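Side-chain contacts in PP1b (Porcine reproductive and respiratory syndrome virus, PDB 6JDR), which probably unwinds RNA and DNA duplexes with 5' to 3' polarity, powered by ATP hydrolysis, as the zinc-binding helicase part (nsp10) of the viral replicase polyprotein: residues Leu90-Tyr95 with Arg109-Asp114; Cys187-Pro192 with Leu197-Pro202; Leu236-Leu239 with Thr243-Cys246; Ile287-Arg292 with Leu352-Ala357. The protein carries 1 engineered substitution. All blocks are in the same frame, centred on the assembly; numbering follows the deposited sequence.

How the interactions relate
Taken from the N terminus, the four contacts follow one another in series, with none nested and none crossing. Interaction 1 ties two loops at one end of the small antiparallel sheet that follows the zinc-binding region. Interactions 2 and 3 both close short turns inside the domain built on the seven-stranded parallel sheet: in interaction 2 the loop 187-202 folds back on itself next to edge strand 208-211, while interaction 3 closes the turn from helix 232-239 into strand 245-248. Interaction 4 spans much further along the chain and joins this domain to the helix 354-361, which belongs with the five-stranded sheet. The centres of interactions 1 and 4 lie about 64 Å apart, on opposite sides of the chain's centre.

Interaction 1: residues Leu90-Tyr95 with Arg109-Asp114; sequences LDPGRY and RGNEVD
Asn111 and the backbone of Leu90 do most of the touching here, and the contact centres on the Asn111 amide. Its nitrogen ND2 comes up to the carbonyl oxygen O of Leu90 at 3.0 Å. The CG of Asn111 sits beside its own backbone N (chi1 -59°), which turns the amide toward the 90-95 segment. ND2 makes a weak hydrogen bond to the O of Thr88, and the backbones of Asn111 and Thr88 are hydrogen-bonded as well, so the loop is held to the chain leading into Leu90 by more than one group.

Beyond the amide there is just a distant van der Waals contact, CD of Pro92 to OD1 of Asn111 at 4.3 Å, while the Leu90 side chain leads the other way, onto Val79, Met81 and Ser122 of the neighbouring strands.

Within 90-95 a hydrogen bond steadies the turn. The hydroxyl OH of Tyr95 donates to the carbonyl O of Asp91 at 2.8 Å, reaching it 27° out of the carbonyl plane, and that oxygen lies at the edge of the tyrosine ring. The bend through Pro92 is thus braced from inside just before strand 93-97 begins.

Taken together, this is a loop-to-loop contact at the surface of a four-stranded antiparallel sheet. It brings the long connection between strands 100-104 and 118-124 against the entry to strand 93-97, consistent with the 1B domain of arterivirus helicases.

Interaction 2: residues Cys187-Pro192 with Leu197-Pro202; sequences CRFNVP and LQFPAP
The Phe189 ring carries Pro202 on one face: CB of the proline stands 3.7 Å from the ring centroid, almost on the normal, a CH-pi contact in which the two side chains cross at about a right angle. At the ring's edge lie CG2 of Val191 and the carbonyl O of Pro200, the latter 3.6 Å from CZ of Phe189. On Phe199, CD of Pro192 lies over one face, 3.9 Å from its CZ. The two phenylalanines meet only loosely and obliquely.

Val191 touches both rings: CG2, at the Phe189 edge, also meets CB of Phe199 at 3.5 Å. Its CG1 approaches CD1 of Phe199 at 3.9 Å, the two side chains running past each other in opposite directions. The first torsion of Phe189 puts CG between the backbone N and the carbonyl carbon (chi1 55°), which brings the ring face under Pro202 CB.

Both segments belong to one loop between helix 174-184 and strand 208-211. Phe189 also rests on Ile181 and Pro192 on His174 of that helix, while the backbone of Arg188 hydrogen-bonds Val209, joining the loop to the outermost strand of the parallel sheet.

Interaction 3: residues Leu236-Leu239 with Thr243-Cys246; sequences LRLL and TLTC
Leu239 at the end of helix 232-239 and Thr243 of the next segment come within 5.8 Å between their CA atoms, where the chain turns from the helix into strand 245-248. This is the helix-to-strand turn of a beta-alpha-beta unit: strand 222-224, the helix, and then strand 245-248, which lies parallel and adjacent to the first in the seven-stranded sheet of the RecA-like helicase core.

The side-chain contact is wholly apolar and is made by three buried leucines. CD1 of Leu244 pushes into the notch between its two helical neighbours. It meets CB of Leu238 at 4.0 Å, with those two side chains at about a right angle. Leu239 comes in at a slant, its CG 4.0 Å from the same Leu244 methyl. With its CG beside the backbone N (chi1 -65°), Leu244 points that methyl at the helix.

Around the three, Leu239 also packs on Val137 and Val141 of helix 134-142, and Leu238 on Leu212. Two backbone groups of the turn are bonded to side chains: Leu239 O takes a hydrogen bond from Asn140 ND2, and Leu244 N pairs with Ser144 OG. The tightest touch across the pair is CD2 of Leu239 against CD1 of Leu244, at 3.9 Å.

Interaction 4: residues Ile287-Arg292 with Leu352-Ala357; sequences IQPDYR and LNRQRA
Asp290 and Arg354 form the one salt bridge of this contact. NH1 of the arginine donates to OD2 of the aspartate at a modelled 2.5 Å, short for such a pair and not to be pressed at this resolution; the N-H...O angle is only 130°. The nitrogen meets OD2 nearly along its C-O direction, while OD2 stands 25° out of the guanidinium plane. The chain of Arg354 bends at chi2 and chi3 to deliver NH1 there, and CB of Pro289 passes that nitrogen at 4.4 Å.

The rest of the guanidinium is also well supplied: NH2 donates to the carbonyl O of Val380, NE is hydrogen-bonded too, and the group forms a cation-pi contact with Phe381, with a sulfate, probably from the crystallisation liquor, about 5 Å from the side chain.

Within 287-292, the 3-10 turn is kept by Asp290 N to Ile287 O (3.0 Å) and Tyr291 N to Gln288 O (2.8 Å). Gln288 NE2 adds a weak bond to Tyr291 O and a further one to Asp293 O, and its OE1 accepts from Leu295 N.

On the other side, Asn353 is the N-cap of helix 354-361: its side-chain OD1 takes Arg356 N at 2.7 Å, nearly straight. Separately, the backbone O of Asn353 accepts from Ala357 N at 2.9 Å.

The bridge links the 3-10 turn that follows helix 281-287 and leads to strand 294-297 of the seven-stranded sheet to a helix of the five-stranded sheet, probably the 1A-2A junction of a superfamily 1 helicase core.

Interaction 1: residues Leu90-Tyr95 with Arg109-Asp114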
loop_
_atom_site.group_PDB
_atom_site.type_symbol
_atom_site.label_atom_id
_atom_site.label_comp_id
_atom_site.label_asym_id
_atom_site.label_seq_id
_atom_site.Cartn_x
_atom_site.Cartn_y
_atom_site.Cartn_z
ATOM N N LEU A 90 -35.237 -19.177 13.497
ATOM C CA LEU A 90 -34.596 -17.994 12.910
ATOM C C LEU A 90 -33.082 -18.140 12.812
ATOM O O LEU A 90 -32.461 -18.838 13.613
ATOM C CB LEU A 90 -34.932 -16.733 13.710
ATOM C CG LEU A 90 -36.360 -16.202 13.598
ATOM C CD1 LEU A 90 -36.537 -15.017 14.535
ATOM C CD2 LEU A 90 -36.698 -15.816 12.164
ATOM N N ASP A 91 -32.504 -17.454 11.827
ATOM C CA ASP A 91 -31.071 -17.540 11.542
ATOM C C ASP A 91 -30.236 -17.065 12.729
ATOM O O ASP A 91 -30.699 -16.241 13.522
ATOM C CB ASP A 91 -30.718 -16.700 10.308
ATOM C CG ASP A 91 -31.374 -17.213 9.037
ATOM O OD1 ASP A 91 -31.915 -16.385 8.275
ATOM O OD2 ASP A 91 -31.354 -18.441 8.799
ATOM N N PRO A 92 -29.000 -17.581 12.855
ATOM C CA PRO A 92 -28.129 -17.136 13.942
ATOM C C PRO A 92 -27.731 -15.669 13.793
ATOM O O PRO A 92 -27.397 -15.223 12.695
ATOM C CB PRO A 92 -26.903 -18.051 13.819
ATOM C CG PRO A 92 -26.907 -18.511 12.402
ATOM C CD PRO A 92 -28.354 -18.607 12.015
ATOM N N GLY A 93 -27.773 -14.934 14.898
ATOM C CA GLY A 93 -27.498 -13.502 14.888
ATOM C C GLY A 93 -27.928 -12.841 16.182
ATOM O O GLY A 93 -27.925 -13.475 17.237
ATOM N N ARG A 94 -28.311 -11.569 16.100
ATOM C CA ARG A 94 -28.666 -10.790 17.284
ATOM C C ARG A 94 -29.964 -10.008 17.056
ATOM O O ARG A 94 -30.150 -9.397 16.003
ATOM C CB ARG A 94 -27.512 -9.855 17.647
ATOM C CG ARG A 94 -27.297 -9.670 19.142
ATOM C CD ARG A 94 -25.820 -9.750 19.500
ATOM N NE ARG A 94 -25.022 -8.753 18.783
ATOM C CZ ARG A 94 -24.501 -7.646 19.317
ATOM N NH1 ARG A 94 -24.666 -7.345 20.606
ATOM N NH2 ARG A 94 -23.794 -6.826 18.546
ATOM N N TYR A 95 -30.853 -10.044 18.049
ATOM C CA TYR A 95 -32.216 -9.526 17.916
ATOM C C TYR A 95 -32.655 -8.743 19.153
ATOM O O TYR A 95 -32.299 -9.104 20.276
ATOM C CB TYR A 95 -33.193 -10.685 17.724
ATOM C CG TYR A 95 -32.939 -11.566 16.517
ATOM C CD1 TYR A 95 -33.603 -11.339 15.314
ATOM C CD2 TYR A 95 -32.055 -12.646 16.585
ATOM C CE1 TYR A 95 -33.388 -12.149 14.211
ATOM C CE2 TYR A 95 -31.833 -13.460 15.485
ATOM C CZ TYR A 95 -32.503 -13.210 14.299
ATOM O OH TYR A 95 -32.295 -14.011 13.194
ATOM N N ARG A 109 -27.293 -29.163 18.073
ATOM C CA ARG A 109 -28.705 -29.489 18.284
ATOM C C ARG A 109 -29.607 -28.560 17.465
ATOM O O ARG A 109 -30.611 -28.998 16.901
ATOM C CB ARG A 109 -29.072 -29.443 19.779
ATOM C CG ARG A 109 -28.997 -28.072 20.442
ATOM C CD ARG A 109 -29.254 -28.161 21.942
ATOM N NE ARG A 109 -30.649 -28.474 22.256
ATOM C CZ ARG A 109 -31.148 -28.582 23.488
ATOM N NH1 ARG A 109 -30.373 -28.408 24.555
ATOM N NH2 ARG A 109 -32.436 -28.869 23.657
ATOM N N GLY A 110 -29.238 -27.283 17.400
ATOM C CA GLY A 110 -29.991 -26.292 16.635
ATOM C C GLY A 110 -29.550 -24.878 16.964
ATOM O O GLY A 110 -28.509 -24.676 17.595
ATOM N N ASN A 111 -30.348 -23.900 16.540
ATOM C CA ASN A 111 -30.053 -22.491 16.802
ATOM C C ASN A 111 -30.392 -22.132 18.249
ATOM O O ASN A 111 -31.554 -21.905 18.587
ATOM C CB ASN A 111 -30.822 -21.590 15.832
ATOM C CG ASN A 111 -30.489 -21.872 14.374
ATOM O OD1 ASN A 111 -29.383 -22.306 14.050
ATOM N ND2 ASN A 111 -31.447 -21.621 13.488
ATOM N N GLU A 112 -29.369 -22.087 19.099
ATOM C CA GLU A 112 -29.558 -21.924 20.541
ATOM C C GLU A 112 -29.840 -20.474 20.933
ATOM O O GLU A 112 -29.200 -19.553 20.425
ATOM C CB GLU A 112 -28.325 -22.432 21.296
ATOM C CG GLU A 112 -28.044 -23.914 21.094
ATOM C CD GLU A 112 -26.736 -24.360 21.720
ATOM O OE1 GLU A 112 -26.373 -23.836 22.797
ATOM O OE2 GLU A 112 -26.072 -25.242 21.134
ATOM N N VAL A 113 -30.794 -20.286 21.844
ATOM C CA VAL A 113 -31.142 -18.960 22.360
ATOM C C VAL A 113 -31.571 -19.058 23.822
ATOM O O VAL A 113 -32.462 -19.838 24.161
ATOM C CB VAL A 113 -32.283 -18.319 21.548
ATOM N N ASP A 114 -30.936 -18.265 24.683
ATOM C CA ASP A 114 -31.229 -18.288 26.117
ATOM C C ASP A 114 -32.498 -17.494 26.432
ATOM O O ASP A 114 -32.436 -16.348 26.888
ATOM C CB ASP A 114 -30.037 -17.750 26.925
ATOM C CG ASP A 114 -30.271 -17.803 28.430
ATOM O OD1 ASP A 114 -30.905 -18.767 28.910
ATOM O OD2 ASP A 114 -29.818 -16.875 29.135
#

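Interaction 2: residues Cys187-Pro192 with Leu197-Pro202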
loop_
_atom_site.group_PDB
_atom_site.type_symbol
_atom_site.label_atom_id
_atom_site.label_comp_id
_atom_site.label_asym_id
_atom_site.label_seq_id
_atom_site.Cartn_x
_atom_site.Cartn_y
_atom_site.Cartn_z
ATOM N N CYS A 187 -3.616 -14.114 -10.857
ATOM C CA CYS A 187 -4.169 -13.815 -9.531
ATOM C C CYS A 187 -5.425 -14.638 -9.253
ATOM O O CYS A 187 -6.015 -15.204 -10.174
ATOM C CB CYS A 187 -4.498 -12.327 -9.425
ATOM S SG CYS A 187 -5.532 -11.694 -10.763
ATOM N N ARG A 188 -5.824 -14.709 -7.983
ATOM C CA ARG A 188 -7.090 -15.348 -7.607
ATOM C C ARG A 188 -8.204 -14.319 -7.447
ATOM O O ARG A 188 -7.955 -13.176 -7.071
ATOM C CB ARG A 188 -6.953 -16.157 -6.312
ATOM C CG ARG A 188 -6.210 -17.477 -6.478
ATOM C CD ARG A 188 -4.877 -17.487 -5.752
ATOM N NE ARG A 188 -4.999 -17.965 -4.374
ATOM C CZ ARG A 188 -4.000 -17.990 -3.492
ATOM N NH1 ARG A 188 -2.789 -17.550 -3.822
ATOM N NH2 ARG A 188 -4.215 -18.451 -2.265
ATOM N N PHE A 189 -9.429 -14.738 -7.744
ATOM C CA PHE A 189 -10.613 -13.912 -7.532
ATOM C C PHE A 189 -11.894 -14.696 -7.779
ATOM O O PHE A 189 -11.874 -15.780 -8.365
ATOM C CB PHE A 189 -10.598 -12.667 -8.429
ATOM C CG PHE A 189 -10.436 -12.967 -9.894
ATOM C CD1 PHE A 189 -11.538 -13.272 -10.683
ATOM C CD2 PHE A 189 -9.185 -12.917 -10.491
ATOM C CE1 PHE A 189 -11.391 -13.538 -12.036
ATOM C CE2 PHE A 189 -9.032 -13.179 -11.844
ATOM C CZ PHE A 189 -10.136 -13.491 -12.617
ATOM N N ASN A 190 -13.002 -14.133 -7.311
ATOM C CA ASN A 190 -14.332 -14.619 -7.638
ATOM C C ASN A 190 -15.034 -13.528 -8.428
ATOM O O ASN A 190 -15.172 -12.405 -7.943
ATOM C CB ASN A 190 -15.122 -14.925 -6.367
ATOM C CG ASN A 190 -14.502 -16.038 -5.543
ATOM O OD1 ASN A 190 -14.165 -17.103 -6.065
ATOM N ND2 ASN A 190 -14.358 -15.804 -4.245
ATOM N N VAL A 191 -15.461 -13.848 -9.646
ATOM C CA VAL A 191 -16.185 -12.890 -10.476
ATOM C C VAL A 191 -17.492 -12.529 -9.770
ATOM O O VAL A 191 -18.250 -13.417 -9.387
ATOM C CB VAL A 191 -16.473 -13.455 -11.887
ATOM C CG1 VAL A 191 -17.415 -12.544 -12.660
ATOM C CG2 VAL A 191 -15.172 -13.635 -12.660
ATOM N N PRO A 192 -17.747 -11.225 -9.571
ATOM C CA PRO A 192 -18.972 -10.826 -8.875
ATOM C C PRO A 192 -20.224 -10.985 -9.740
ATOM O O PRO A 192 -20.197 -10.687 -10.937
ATOM C CB PRO A 192 -18.724 -9.350 -8.534
ATOM C CG PRO A 192 -17.741 -8.882 -9.552
ATOM C CD PRO A 192 -16.892 -10.070 -9.905
ATOM N N LEU A 197 -19.110 -6.735 -17.157
ATOM C CA LEU A 197 -17.772 -6.746 -17.744
ATOM C C LEU A 197 -17.404 -8.164 -18.157
ATOM O O LEU A 197 -18.022 -9.126 -17.707
ATOM C CB LEU A 197 -16.744 -6.232 -16.737
ATOM C CG LEU A 197 -17.067 -4.936 -15.995
ATOM C CD1 LEU A 197 -15.909 -4.564 -15.085
ATOM C CD2 LEU A 197 -17.367 -3.803 -16.964
ATOM N N GLN A 198 -16.396 -8.282 -19.014
ATOM C CA GLN A 198 -15.881 -9.580 -19.433
ATOM C C GLN A 198 -14.652 -9.920 -18.596
ATOM O O GLN A 198 -13.548 -9.452 -18.876
ATOM C CB GLN A 198 -15.525 -9.564 -20.925
ATOM C CG GLN A 198 -16.651 -9.110 -21.844
ATOM C CD GLN A 198 -17.879 -10.001 -21.774
ATOM O OE1 GLN A 198 -17.785 -11.187 -21.449
ATOM N NE2 GLN A 198 -19.043 -9.433 -22.087
ATOM N N PHE A 199 -14.856 -10.720 -17.557
ATOM C CA PHE A 199 -13.763 -11.127 -16.677
ATOM C C PHE A 199 -13.043 -12.333 -17.269
ATOM O O PHE A 199 -13.695 -13.245 -17.780
ATOM C CB PHE A 199 -14.286 -11.497 -15.284
ATOM C CG PHE A 199 -14.455 -10.324 -14.357
ATOM C CD1 PHE A 199 -15.610 -9.553 -14.388
ATOM C CD2 PHE A 199 -13.467 -10.010 -13.429
ATOM C CE1 PHE A 199 -15.772 -8.483 -13.524
ATOM C CE2 PHE A 199 -13.624 -8.943 -12.562
ATOM C CZ PHE A 199 -14.778 -8.178 -12.609
ATOM N N PRO A 200 -11.698 -12.345 -17.199
ATOM C CA PRO A 200 -10.943 -13.562 -17.506
ATOM C C PRO A 200 -11.195 -14.685 -16.505
ATOM O O PRO A 200 -11.968 -14.522 -15.559
ATOM C CB PRO A 200 -9.483 -13.110 -17.409
ATOM C CG PRO A 200 -9.518 -11.649 -17.658
ATOM C CD PRO A 200 -10.813 -11.172 -17.071
ATOM N N ALA A 201 -10.536 -15.818 -16.720
ATOM C CA ALA A 201 -10.602 -16.928 -15.783
ATOM C C ALA A 201 -9.623 -16.670 -14.633
ATOM O O ALA A 201 -8.520 -16.167 -14.860
ATOM C CB ALA A 201 -10.266 -18.233 -16.489
ATOM N N PRO A 202 -10.027 -17.005 -13.395
ATOM C CA PRO A 202 -9.136 -16.849 -12.249
ATOM C C PRO A 202 -8.073 -17.943 -12.176
ATOM O O PRO A 202 -8.377 -19.119 -12.387
ATOM C CB PRO A 202 -10.086 -16.957 -11.056
ATOM C CG PRO A 202 -11.187 -17.832 -11.536
ATOM C CD PRO A 202 -11.349 -17.526 -12.997
#

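Interaction 3: residues Leu236-Leu239 with Thr243-Cys246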
loop_
_atom_site.group_PDB
_atom_site.type_symbol
_atom_site.label_atom_id
_atom_site.label_comp_id
_atom_site.label_asym_id
_atom_site.label_seq_id
_atom_site.Cartn_x
_atom_site.Cartn_y
_atom_site.Cartn_z
ATOM N N LEU A 236 -13.160 1.443 6.899
ATOM C CA LEU A 236 -13.165 1.260 8.345
ATOM C C LEU A 236 -13.369 -0.207 8.739
ATOM O O LEU A 236 -12.804 -0.663 9.729
ATOM C CB LEU A 236 -14.229 2.139 8.994
ATOM C CG LEU A 236 -13.995 3.649 8.936
ATOM C CD1 LEU A 236 -15.127 4.362 9.656
ATOM C CD2 LEU A 236 -12.654 4.022 9.550
ATOM N N ARG A 237 -14.170 -0.937 7.963
ATOM C CA ARG A 237 -14.341 -2.379 8.176
ATOM C C ARG A 237 -13.008 -3.114 8.065
ATOM O O ARG A 237 -12.680 -3.932 8.922
ATOM C CB ARG A 237 -15.339 -2.978 7.183
ATOM C CG ARG A 237 -16.796 -2.664 7.480
ATOM C CD ARG A 237 -17.712 -3.293 6.435
ATOM N NE ARG A 237 -19.128 -3.060 6.728
ATOM C CZ ARG A 237 -19.988 -2.378 5.965
ATOM N NH1 ARG A 237 -19.621 -1.825 4.806
ATOM N NH2 ARG A 237 -21.250 -2.256 6.366
ATOM N N LEU A 238 -12.247 -2.818 7.011
ATOM C CA LEU A 238 -10.925 -3.419 6.815
ATOM C C LEU A 238 -9.962 -3.034 7.935
ATOM O O LEU A 238 -9.334 -3.895 8.547
ATOM C CB LEU A 238 -10.322 -2.994 5.475
ATOM C CG LEU A 238 -11.013 -3.471 4.193
ATOM C CD1 LEU A 238 -10.206 -3.029 2.981
ATOM C CD2 LEU A 238 -11.211 -4.982 4.188
ATOM N N LEU A 239 -9.861 -1.737 8.205
ATOM C CA LEU A 239 -8.968 -1.241 9.241
ATOM C C LEU A 239 -9.303 -1.746 10.645
ATOM O O LEU A 239 -8.459 -1.691 11.537
ATOM C CB LEU A 239 -8.924 0.283 9.221
ATOM C CG LEU A 239 -8.143 0.838 8.032
ATOM C CD1 LEU A 239 -8.335 2.343 7.909
ATOM C CD2 LEU A 239 -6.668 0.492 8.156
ATOM N N THR A 243 -4.046 -3.968 8.891
ATOM C CA THR A 243 -3.413 -2.749 8.391
ATOM C C THR A 243 -3.441 -2.800 6.875
ATOM O O THR A 243 -3.632 -3.866 6.287
ATOM C CB THR A 243 -1.953 -2.594 8.875
ATOM O OG1 THR A 243 -1.134 -3.628 8.314
ATOM C CG2 THR A 243 -1.878 -2.661 10.389
ATOM N N LEU A 244 -3.249 -1.646 6.246
ATOM C CA LEU A 244 -3.354 -1.534 4.798
ATOM C C LEU A 244 -2.212 -0.723 4.212
ATOM O O LEU A 244 -1.723 0.211 4.838
ATOM C CB LEU A 244 -4.671 -0.852 4.419
ATOM C CG LEU A 244 -5.964 -1.591 4.755
ATOM C CD1 LEU A 244 -7.163 -0.690 4.501
ATOM C CD2 LEU A 244 -6.065 -2.875 3.944
ATOM N N THR A 245 -1.791 -1.096 3.008
ATOM C CA THR A 245 -1.008 -0.207 2.171
ATOM C C THR A 245 -2.009 0.391 1.195
ATOM O O THR A 245 -2.584 -0.316 0.372
ATOM C CB THR A 245 0.114 -0.946 1.419
ATOM O OG1 THR A 245 0.892 -1.708 2.348
ATOM C CG2 THR A 245 1.018 0.040 0.713
ATOM N N CYS A 246 -2.227 1.695 1.311
ATOM C CA CYS A 246 -3.266 2.381 0.563
ATOM C C CYS A 246 -2.643 3.187 -0.571
ATOM O O CYS A 246 -1.832 4.078 -0.332
ATOM C CB CYS A 246 -4.055 3.288 1.510
ATOM S SG CYS A 246 -4.850 2.395 2.870
#

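Interaction 4: residues Ile287-Arg292 with Leu352-Ala357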
loop_
_atom_site.group_PDB
_atom_site.type_symbol
_atom_site.label_atom_id
_atom_site.label_comp_id
_atom_site.label_asym_id
_atom_site.label_seq_id
_atom_site.Cartn_x
_atom_site.Cartn_y
_atom_site.Cartn_z
ATOM N N ILE A 287 20.975 4.978 -2.510
ATOM C CA ILE A 287 20.971 6.389 -2.117
ATOM C C ILE A 287 19.764 6.788 -1.265
ATOM O O ILE A 287 19.739 7.894 -0.712
ATOM C CB ILE A 287 21.079 7.331 -3.342
ATOM C CG1 ILE A 287 19.812 7.299 -4.205
ATOM C CG2 ILE A 287 22.300 6.972 -4.181
ATOM C CD1 ILE A 287 19.786 8.360 -5.287
ATOM N N GLN A 288 18.782 5.892 -1.146
ATOM C CA GLN A 288 17.516 6.198 -0.460
ATOM C C GLN A 288 17.670 6.841 0.933
ATOM O O GLN A 288 16.990 7.825 1.223
ATOM C CB GLN A 288 16.623 4.946 -0.385
ATOM C CG GLN A 288 15.227 5.192 0.178
ATOM C CD GLN A 288 14.451 6.245 -0.598
ATOM O OE1 GLN A 288 13.999 5.997 -1.718
ATOM N NE2 GLN A 288 14.291 7.427 -0.007
ATOM N N PRO A 289 18.569 6.310 1.790
ATOM C CA PRO A 289 18.809 6.914 3.107
ATOM C C PRO A 289 18.965 8.442 3.145
ATOM O O PRO A 289 18.673 9.051 4.174
ATOM C CB PRO A 289 20.103 6.245 3.553
ATOM C CG PRO A 289 20.019 4.883 2.962
ATOM C CD PRO A 289 19.317 5.045 1.640
ATOM N N ASP A 290 19.416 9.047 2.047
ATOM C CA ASP A 290 19.586 10.504 1.969
ATOM C C ASP A 290 18.337 11.300 1.579
ATOM O O ASP A 290 18.403 12.527 1.502
ATOM C CB ASP A 290 20.703 10.858 0.975
ATOM C CG ASP A 290 22.076 10.747 1.583
ATOM O OD1 ASP A 290 22.586 11.772 2.080
ATOM O OD2 ASP A 290 22.636 9.633 1.578
ATOM N N TYR A 291 17.215 10.629 1.325
ATOM C CA TYR A 291 16.021 11.320 0.824
ATOM C C TYR A 291 14.747 10.922 1.561
ATOM O O TYR A 291 14.596 9.776 1.976
ATOM C CB TYR A 291 15.861 11.058 -0.677
ATOM C CG TYR A 291 17.053 11.519 -1.481
ATOM C CD1 TYR A 291 17.157 12.840 -1.905
ATOM C CD2 TYR A 291 18.093 10.643 -1.790
ATOM C CE1 TYR A 291 18.253 13.275 -2.631
ATOM C CE2 TYR A 291 19.193 11.069 -2.516
ATOM C CZ TYR A 291 19.267 12.387 -2.933
ATOM O OH TYR A 291 20.349 12.829 -3.652
ATOM N N ARG A 292 13.838 11.884 1.720
ATOM C CA ARG A 292 12.525 11.620 2.307
ATOM C C ARG A 292 11.653 10.808 1.356
ATOM O O ARG A 292 11.100 9.782 1.744
ATOM C CB ARG A 292 11.795 12.919 2.649
ATOM C CG ARG A 292 12.324 13.668 3.867
ATOM C CD ARG A 292 12.873 15.045 3.508
ATOM N NE ARG A 292 12.437 16.085 4.442
ATOM C CZ ARG A 292 12.697 17.385 4.300
ATOM N NH1 ARG A 292 13.407 17.829 3.263
ATOM N NH2 ARG A 292 12.249 18.249 5.205
ATOM N N LEU A 352 36.806 8.433 1.553
ATOM C CA LEU A 352 35.430 8.485 1.071
ATOM C C LEU A 352 34.428 8.689 2.199
ATOM O O LEU A 352 34.402 7.914 3.151
ATOM C CB LEU A 352 35.117 7.184 0.332
ATOM C CG LEU A 352 33.908 7.146 -0.599
ATOM C CD1 LEU A 352 34.067 8.121 -1.754
ATOM C CD2 LEU A 352 33.724 5.728 -1.117
ATOM N N ASN A 353 33.614 9.739 2.087
ATOM C CA ASN A 353 32.494 9.968 3.007
ATOM C C ASN A 353 31.150 9.840 2.281
ATOM O O ASN A 353 31.121 9.603 1.071
ATOM C CB ASN A 353 32.625 11.334 3.699
ATOM C CG ASN A 353 32.434 12.506 2.751
ATOM O OD1 ASN A 353 31.768 12.397 1.725
ATOM N ND2 ASN A 353 33.013 13.641 3.104
ATOM N N ARG A 354 30.048 9.992 3.016
ATOM C CA ARG A 354 28.698 9.917 2.435
ATOM C C ARG A 354 28.480 10.907 1.297
ATOM O O ARG A 354 28.045 10.518 0.214
ATOM C CB ARG A 354 27.616 10.131 3.505
ATOM C CG ARG A 354 26.846 8.876 3.884
ATOM C CD ARG A 354 25.708 8.581 2.913
ATOM N NE ARG A 354 25.440 7.146 2.789
ATOM C CZ ARG A 354 24.508 6.608 1.998
ATOM N NH1 ARG A 354 23.721 7.375 1.249
ATOM N NH2 ARG A 354 24.360 5.287 1.955
ATOM N N GLN A 355 28.774 12.180 1.545
ATOM C CA GLN A 355 28.542 13.224 0.551
ATOM C C GLN A 355 29.260 12.916 -0.763
ATOM O O GLN A 355 28.634 12.929 -1.822
ATOM C CB GLN A 355 28.978 14.589 1.088
ATOM N N ARG A 356 30.561 12.628 -0.682
ATOM C CA ARG A 356 31.376 12.282 -1.860
ATOM C C ARG A 356 30.884 11.013 -2.549
ATOM O O ARG A 356 30.819 10.946 -3.774
ATOM C CB ARG A 356 32.843 12.064 -1.473
ATOM C CG ARG A 356 33.593 13.296 -0.995
ATOM C CD ARG A 356 35.080 12.992 -0.843
ATOM N NE ARG A 356 35.741 13.897 0.098
ATOM C CZ ARG A 356 36.040 15.173 -0.148
ATOM N NH1 ARG A 356 35.741 15.739 -1.316
ATOM N NH2 ARG A 356 36.643 15.900 0.790
ATOM N N ALA A 357 30.562 9.998 -1.753
ATOM C CA ALA A 357 30.082 8.728 -2.291
ATOM C C ALA A 357 28.729 8.891 -2.971
ATOM O O ALA A 357 28.476 8.278 -4.002
ATOM C CB ALA A 357 30.005 7.676 -1.195
#